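Local coordinates for protein B-129 (Sulfolobus virus 1, PDB 2WBT) that binds two zinc ions through a pair of C2H2-type zinc fingers, is essential for virus function and is probably a DNA-binding protein, at residues A[77-82]-A[118-123]; A[100-103]-A[108-111]. All blocks are in the same frame, centred on the assembly; numbering follows the deposited sequence. Where two conformers were deposited one is given.

Both contacts lie on the same side of the chain's centre, and contact 2 falls wholly within the sequence that separates the two segments of contact 1. Contact 1 is buried and small: it joins the two zinc fingers, setting the knuckle 77-82 of the first against helix 113-122 of the second, through methyl groups and a proline ring alone. Contact 2 sits nearer the surface, inside the second finger, and is ruled by backbone polarity, with a backbone hydrogen bond across its hairpin and an aromatic edge at a carbonyl oxygen. They meet at the second zinc ion, which binds His119 of contact 1 and Cys103 of contact 2.

Contact 1 of 2, residues A[77-82]-A[118-123]; sequences CPLCLM and DHVCKK. With ZN (zinc ion), chain C; ZN (zinc ion), chain D.
The backbones of 77-82 and 118-123 stay well apart, their closest alpha carbons being those of Pro78 and Val120 at 7.3 Å, and no hydrogen bond crosses between them. This is the interface of two zinc fingers in tandem: the CxxC knuckle of the first, between strands 75-76 and 83-84, faces the end of helix 113-122 of the second. Val120 carries the helix side, its CA-CB bond aimed at the knuckle and its two methyls shared between two neighbours. CG1, anti to the backbone N (chi1 178°), meets Pro78, whose CB lies 4.0 Å away. The other methyl goes to Leu79, which reaches it with one branch of its isobutyl end, the two side chains crossing at a slant. All three residues are buried, and the join is small and wholly apolar; Val128 and Thr100 add to its surroundings by touching Pro78 and Leu79 respectively.

Each segment also holds a zinc ligand. Cys77 and Cys80 flank the Pro-Leu pair and hold one zinc ion, completed by His93 and Glu98, while Leu81 N hydrogen-bonds back to Cys77 O at 2.6 Å and closes the knuckle. On the helix, His119 precedes Val120 and binds the other zinc ion through NE2 at 2.0 Å. Between the fingers, the closest approach is Leu79 CD2 to Val120 CG2, 3.9 Å.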
ATOM      1  N   CYS A  77     -16.193   2.715   3.451  1.00 23.19           N
ATOM      2  CA  CYS A  77     -16.469   1.372   3.951  1.00 23.80           C
ATOM      3  C   CYS A  77     -15.380   0.403   3.479  1.00 22.96           C
ATOM      4  O   CYS A  77     -15.117   0.306   2.279  1.00 22.39           O
ATOM      5  CB  CYS A  77     -17.833   0.894   3.457  1.00 24.68           C
ATOM      6  SG  CYS A  77     -18.339  -0.701   4.099  1.00 26.66           S
ATOM      7  N   PRO A  78     -14.753  -0.332   4.413  1.00 22.77           N
ATOM      8  CA  PRO A  78     -13.674  -1.241   4.026  1.00 22.68           C
ATOM      9  C   PRO A  78     -14.130  -2.381   3.116  1.00 22.66           C
ATOM     10  O   PRO A  78     -13.367  -2.813   2.254  1.00 22.65           O
ATOM     11  CB  PRO A  78     -13.181  -1.795   5.371  1.00 22.66           C
ATOM     12  CG  PRO A  78     -13.698  -0.851   6.397  1.00 22.68           C
ATOM     13  CD  PRO A  78     -14.998  -0.377   5.863  1.00 22.74           C
ATOM     14  N   LEU A  79     -15.360  -2.850   3.305  1.00 22.68           N
ATOM     15  CA  LEU A  79     -15.876  -3.980   2.534  1.00 22.72           C
ATOM     16  C   LEU A  79     -16.270  -3.611   1.100  1.00 22.88           C
ATOM     17  O   LEU A  79     -15.989  -4.381   0.179  1.00 22.85           O
ATOM     18  CB  LEU A  79     -17.054  -4.638   3.259  1.00 22.69           C
ATOM     19  CG  LEU A  79     -16.804  -5.102   4.699  1.00 22.63           C
ATOM     20  CD1 LEU A  79     -18.057  -5.753   5.267  1.00 22.60           C
ATOM     21  CD2 LEU A  79     -15.622  -6.060   4.778  1.00 22.60           C
ATOM     22  N   CYS A  80     -16.908  -2.459   0.897  1.00 23.03           N
ATOM     23  CA  CYS A  80     -17.267  -2.042  -0.469  1.00 23.84           C
ATOM     24  C   CYS A  80     -16.452  -0.875  -1.037  1.00 22.86           C
ATOM     25  O   CYS A  80     -16.495  -0.633  -2.246  1.00 22.39           O
ATOM     26  CB  CYS A  80     -18.769  -1.759  -0.595  1.00 24.76           C
ATOM     27  SG  CYS A  80     -19.367  -0.254   0.337  1.00 27.57           S
ATOM     28  N   LEU A  81     -15.683  -0.184  -0.198  1.00 22.28           N
ATOM     29  CA  LEU A  81     -14.829   0.926  -0.657  1.00 21.81           C
ATOM     30  C   LEU A  81     -15.602   2.095  -1.260  1.00 21.42           C
ATOM     31  O   LEU A  81     -15.093   2.780  -2.150  1.00 21.40           O
ATOM     32  CB  LEU A  81     -13.784   0.433  -1.672  1.00 21.82           C
ATOM     33  CG  LEU A  81     -12.741  -0.550  -1.142  1.00 21.79           C
ATOM     34  CD1 LEU A  81     -11.880  -1.063  -2.286  1.00 21.79           C
ATOM     35  CD2 LEU A  81     -11.878   0.096  -0.066  1.00 21.78           C
ATOM     36  N   MET A  82     -16.834   2.309  -0.790  0.50 21.18           N
ATOM     37  CA  MET A  82     -17.675   3.411  -1.271  0.50 20.96           C
ATOM     38  C   MET A  82     -17.689   4.557  -0.254  0.50 20.77           C
ATOM     39  O   MET A  82     -17.912   4.327   0.937  0.50 20.75           O
ATOM     40  CB  MET A  82     -19.105   2.939  -1.551  0.50 20.95           C
ATOM     41  CG  MET A  82     -19.242   1.911  -2.680  0.50 20.94           C
ATOM     42  SD  MET A  82     -18.630   2.423  -4.303  0.50 20.94           S
ATOM     43  CE  MET A  82     -16.983   1.727  -4.301  0.50 20.94           C
ATOM     44  N   ASP A 118     -14.245  -7.194  11.352  1.00 24.95           N
ATOM     45  CA  ASP A 118     -13.187  -7.427  12.343  1.00 24.94           C
ATOM     46  C   ASP A 118     -11.944  -8.002  11.681  1.00 24.93           C
ATOM     47  O   ASP A 118     -10.821  -7.650  12.044  1.00 24.93           O
ATOM     48  CB  ASP A 118     -13.651  -8.390  13.443  1.00 24.95           C
ATOM     49  CG  ASP A 118     -14.879  -7.895  14.189  1.00 24.96           C
ATOM     50  OD1 ASP A 118     -15.178  -6.683  14.131  1.00 24.97           O
ATOM     51  OD2 ASP A 118     -15.548  -8.725  14.839  1.00 24.98           O
ATOM     52  N   HIS A 119     -12.153  -8.891  10.711  1.00 24.91           N
ATOM     53  CA  HIS A 119     -11.045  -9.502   9.973  1.00 24.95           C
ATOM     54  C   HIS A 119     -10.248  -8.477   9.167  1.00 25.26           C
ATOM     55  O   HIS A 119      -9.016  -8.461   9.232  1.00 25.25           O
ATOM     56  CB  HIS A 119     -11.554 -10.619   9.053  1.00 24.78           C
ATOM     57  CG  HIS A 119     -10.594 -10.988   7.962  1.00 24.29           C
ATOM     58  ND1 HIS A 119      -9.557 -11.894   8.132  1.00 23.56           N
ATOM     59  CD2 HIS A 119     -10.537 -10.583   6.669  1.00 23.88           C
ATOM     60  CE1 HIS A 119      -8.896 -12.017   6.995  1.00 23.47           C
ATOM     61  NE2 HIS A 119      -9.471 -11.231   6.089  1.00 23.52           N
ATOM     62  N   VAL A 120     -10.944  -7.625   8.418  1.00 25.68           N
ATOM     63  CA  VAL A 120     -10.278  -6.615   7.588  1.00 26.02           C
ATOM     64  C   VAL A 120      -9.520  -5.587   8.439  1.00 26.33           C
ATOM     65  O   VAL A 120      -8.567  -4.965   7.970  1.00 26.36           O
ATOM     66  CB  VAL A 120     -11.279  -5.904   6.646  1.00 26.02           C
ATOM     67  CG1 VAL A 120     -10.585  -4.815   5.834  1.00 26.02           C
ATOM     68  CG2 VAL A 120     -11.940  -6.911   5.720  1.00 26.03           C
ATOM     69  N   CYS A 121      -9.944  -5.420   9.689  1.00 26.68           N
ATOM     70  CA  CYS A 121      -9.239  -4.557  10.638  1.00 26.96           C
ATOM     71  C   CYS A 121      -8.083  -5.285  11.326  1.00 27.05           C
ATOM     72  O   CYS A 121      -6.994  -4.733  11.461  1.00 27.07           O
ATOM     73  CB  CYS A 121     -10.207  -4.031  11.699  1.00 27.04           C
ATOM     74  SG  CYS A 121      -9.440  -2.960  12.951  1.00 27.38           S
ATOM     75  N   LYS A 122      -8.324  -6.514  11.771  1.00 27.15           N
ATOM     76  CA  LYS A 122      -7.316  -7.271  12.523  1.00 27.21           C
ATOM     77  C   LYS A 122      -6.150  -7.760  11.675  1.00 27.20           C
ATOM     78  O   LYS A 122      -5.004  -7.701  12.116  1.00 27.20           O
ATOM     79  CB  LYS A 122      -7.943  -8.474  13.220  1.00 27.24           C
ATOM     80  CG  LYS A 122      -8.635  -8.143  14.530  1.00 27.33           C
ATOM     81  CD  LYS A 122      -9.207  -9.384  15.221  1.00 27.42           C
ATOM     82  CE  LYS A 122      -9.680 -10.465  14.243  1.00 27.46           C
ATOM     83  NZ  LYS A 122     -10.637 -11.416  14.887  1.00 27.48           N
ATOM     84  N   LYS A 123      -6.439  -8.259  10.475  1.00 27.16           N
ATOM     85  CA  LYS A 123      -5.399  -8.853   9.625  1.00 27.11           C
ATOM     86  C   LYS A 123      -5.056  -8.054   8.364  1.00 27.01           C
ATOM     87  O   LYS A 123      -4.164  -8.451   7.615  1.00 27.01           O
ATOM     88  CB  LYS A 123      -5.760 -10.301   9.278  1.00 27.14           C
ATOM     89  CG  LYS A 123      -5.287 -11.282  10.345  1.00 27.22           C
ATOM     90  CD  LYS A 123      -6.022 -12.608  10.304  1.00 27.31           C
ATOM     91  CE  LYS A 123      -5.569 -13.476   9.148  1.00 27.36           C
ATOM     92  NZ  LYS A 123      -6.262 -14.796   9.183  1.00 27.38           N
TER
HETATM   93 ZN    ZN C1130     -19.715  -1.295   2.300  1.00 48.26          ZN
HETATM   94 ZN    ZN D1131      -8.904 -10.643   4.220  1.00 38.91          ZN

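Contact 2 of 2, residues A[100-103]-A[108-111]; sequences TKVC and KEFT. With ZN (zinc ion), chain D.
The hairpin that begins the second zinc finger brings 100-103 alongside 108-111, with the metal-binding turn between them and helix 113-122 following. Its clear backbone bond runs from Cys103 N to Lys108 O, 3.2 Å long and fairly straight at the hydrogen (162°), with the donor in the carbonyl plane. The same oxygen also receives a CA-H...O contact from Val102, CA to O 3.5 Å, and is thus approached by two successive residues of the facing segment.

Further along, Lys101 O lies at the edge of the Phe110 ring, in its plane, 3.1 Å from CD1. Phe110 CE1 also comes near Cys103 CB, at 4.4 Å, at the ring's edge. The ring leans on Ala116 and Ser115 of helix 113-122 and meets the imidazole of His119, so the hairpin's aromatic packs against the helix that supplies a metal ligand.

The outer residues add contacts of their aliphatic parts. Val102 CG2 and Glu109 CG lie 4.1 Å apart. Lys101 bends at chi2 (-71°), which lays its methylenes along the backbone oxygens of Phe110 and Thr111, CE coming 3.4 Å from Thr111 O, while NZ turns back to hydrogen-bond His99 O.

Cys103 SG, anti to its own nitrogen (chi1 170°), binds the zinc ion at 2.3 Å. With Cys106, His119 and His124 it completes the Cys2His2 site, and hairpin, aromatic and helix together follow the plan of the classical beta-beta-alpha zinc finger, though the hairpin here is irregular.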
ATOM      1  N   THR A 100     -21.790  -8.032   2.598  1.00 25.02           N
ATOM      2  CA  THR A 100     -20.733  -8.907   2.068  1.00 25.08           C
ATOM      3  C   THR A 100     -20.084  -9.750   3.169  1.00 25.11           C
ATOM      4  O   THR A 100     -19.770  -9.245   4.248  1.00 25.12           O
ATOM      5  CB  THR A 100     -19.629  -8.124   1.326  1.00 25.08           C
ATOM      6  OG1 THR A 100     -18.764  -9.044   0.644  1.00 25.09           O
ATOM      7  CG2 THR A 100     -18.806  -7.298   2.293  1.00 25.09           C
ATOM      8  N   LYS A 101     -19.890 -11.036   2.882  1.00 25.14           N
ATOM      9  CA  LYS A 101     -19.223 -11.955   3.809  1.00 25.16           C
ATOM     10  C   LYS A 101     -17.767 -12.204   3.422  1.00 25.12           C
ATOM     11  O   LYS A 101     -17.020 -12.793   4.196  1.00 25.12           O
ATOM     12  CB  LYS A 101     -19.950 -13.301   3.860  1.00 25.18           C
ATOM     13  CG  LYS A 101     -21.453 -13.214   4.057  1.00 25.25           C
ATOM     14  CD  LYS A 101     -21.819 -12.769   5.462  1.00 25.32           C
ATOM     15  CE  LYS A 101     -23.326 -12.641   5.624  1.00 25.35           C
ATOM     16  NZ  LYS A 101     -23.911 -11.589   4.751  1.00 25.36           N
ATOM     17  N   VAL A 102     -17.373 -11.775   2.225  1.00 25.06           N
ATOM     18  CA  VAL A 102     -16.010 -11.994   1.740  1.00 25.01           C
ATOM     19  C   VAL A 102     -15.161 -10.749   1.961  1.00 24.95           C
ATOM     20  O   VAL A 102     -15.617  -9.625   1.734  1.00 24.94           O
ATOM     21  CB  VAL A 102     -15.983 -12.350   0.239  1.00 25.01           C
ATOM     22  CG1 VAL A 102     -14.614 -12.881  -0.152  1.00 25.01           C
ATOM     23  CG2 VAL A 102     -17.061 -13.372  -0.093  1.00 25.01           C
ATOM     24  N   CYS A 103     -13.928 -10.963   2.405  1.00 24.86           N
ATOM     25  CA  CYS A 103     -12.976  -9.870   2.584  1.00 24.86           C
ATOM     26  C   CYS A 103     -12.437  -9.427   1.223  1.00 25.00           C
ATOM     27  O   CYS A 103     -11.858 -10.251   0.502  1.00 25.02           O
ATOM     28  CB  CYS A 103     -11.833 -10.295   3.510  1.00 24.81           C
ATOM     29  SG  CYS A 103     -10.451  -9.122   3.573  1.00 24.43           S
ATOM     30  N   LYS A 108     -11.294 -14.377   2.078  0.50 25.79           N
ATOM     31  CA  LYS A 108     -11.693 -15.317   3.112  0.50 25.76           C
ATOM     32  C   LYS A 108     -13.156 -15.064   3.476  0.50 25.69           C
ATOM     33  O   LYS A 108     -13.601 -13.915   3.472  0.50 25.69           O
ATOM     34  CB  LYS A 108     -10.802 -15.127   4.333  0.50 25.77           C
ATOM     35  CG  LYS A 108     -11.006 -16.144   5.419  0.50 25.80           C
ATOM     36  CD  LYS A 108     -10.247 -15.754   6.661  0.50 25.84           C
ATOM     37  CE  LYS A 108     -10.876 -16.376   7.851  0.50 25.86           C
ATOM     38  NZ  LYS A 108     -10.069 -16.130   9.087  0.50 25.86           N
ATOM     39  N   GLU A 109     -13.895 -16.126   3.797  1.00 25.62           N
ATOM     40  CA  GLU A 109     -15.348 -16.011   4.012  1.00 25.50           C
ATOM     41  C   GLU A 109     -15.768 -16.158   5.478  1.00 25.35           C
ATOM     42  O   GLU A 109     -15.042 -16.739   6.286  1.00 25.35           O
ATOM     43  CB  GLU A 109     -16.088 -17.026   3.133  1.00 25.49           C
ATOM     44  CG  GLU A 109     -17.395 -16.484   2.561  1.00 25.51           C
ATOM     45  CD  GLU A 109     -18.152 -17.490   1.714  1.00 25.52           C
ATOM     46  OE1 GLU A 109     -17.564 -18.521   1.328  1.00 25.53           O
ATOM     47  OE2 GLU A 109     -19.342 -17.241   1.428  1.00 25.52           O
ATOM     48  N   PHE A 110     -16.943 -15.616   5.803  1.00 25.19           N
ATOM     49  CA  PHE A 110     -17.408 -15.516   7.195  1.00 25.06           C
ATOM     50  C   PHE A 110     -18.908 -15.754   7.378  1.00 24.99           C
ATOM     51  O   PHE A 110     -19.676 -15.773   6.415  1.00 24.98           O
ATOM     52  CB  PHE A 110     -17.045 -14.141   7.766  1.00 25.03           C
ATOM     53  CG  PHE A 110     -15.582 -13.828   7.687  1.00 24.94           C
ATOM     54  CD1 PHE A 110     -15.058 -13.179   6.579  1.00 24.87           C
ATOM     55  CD2 PHE A 110     -14.724 -14.204   8.707  1.00 24.86           C
ATOM     56  CE1 PHE A 110     -13.708 -12.901   6.493  1.00 24.83           C
ATOM     57  CE2 PHE A 110     -13.370 -13.926   8.629  1.00 24.83           C
ATOM     58  CZ  PHE A 110     -12.864 -13.276   7.517  1.00 24.82           C
ATOM     59  N   THR A 111     -19.299 -15.935   8.638  1.00 24.92           N
ATOM     60  CA  THR A 111     -20.700 -16.104   9.027  1.00 24.87           C
ATOM     61  C   THR A 111     -21.464 -14.797   8.863  1.00 24.85           C
ATOM     62  O   THR A 111     -22.513 -14.750   8.215  1.00 24.84           O
ATOM     63  CB  THR A 111     -20.815 -16.542  10.504  1.00 24.86           C
ATOM     64  OG1 THR A 111     -20.071 -17.748  10.709  1.00 24.86           O
ATOM     65  CG2 THR A 111     -22.271 -16.774  10.892  1.00 24.86           C
TER
HETATM   66 ZN    ZN D1131      -8.904 -10.643   4.220  1.00 38.91          ZN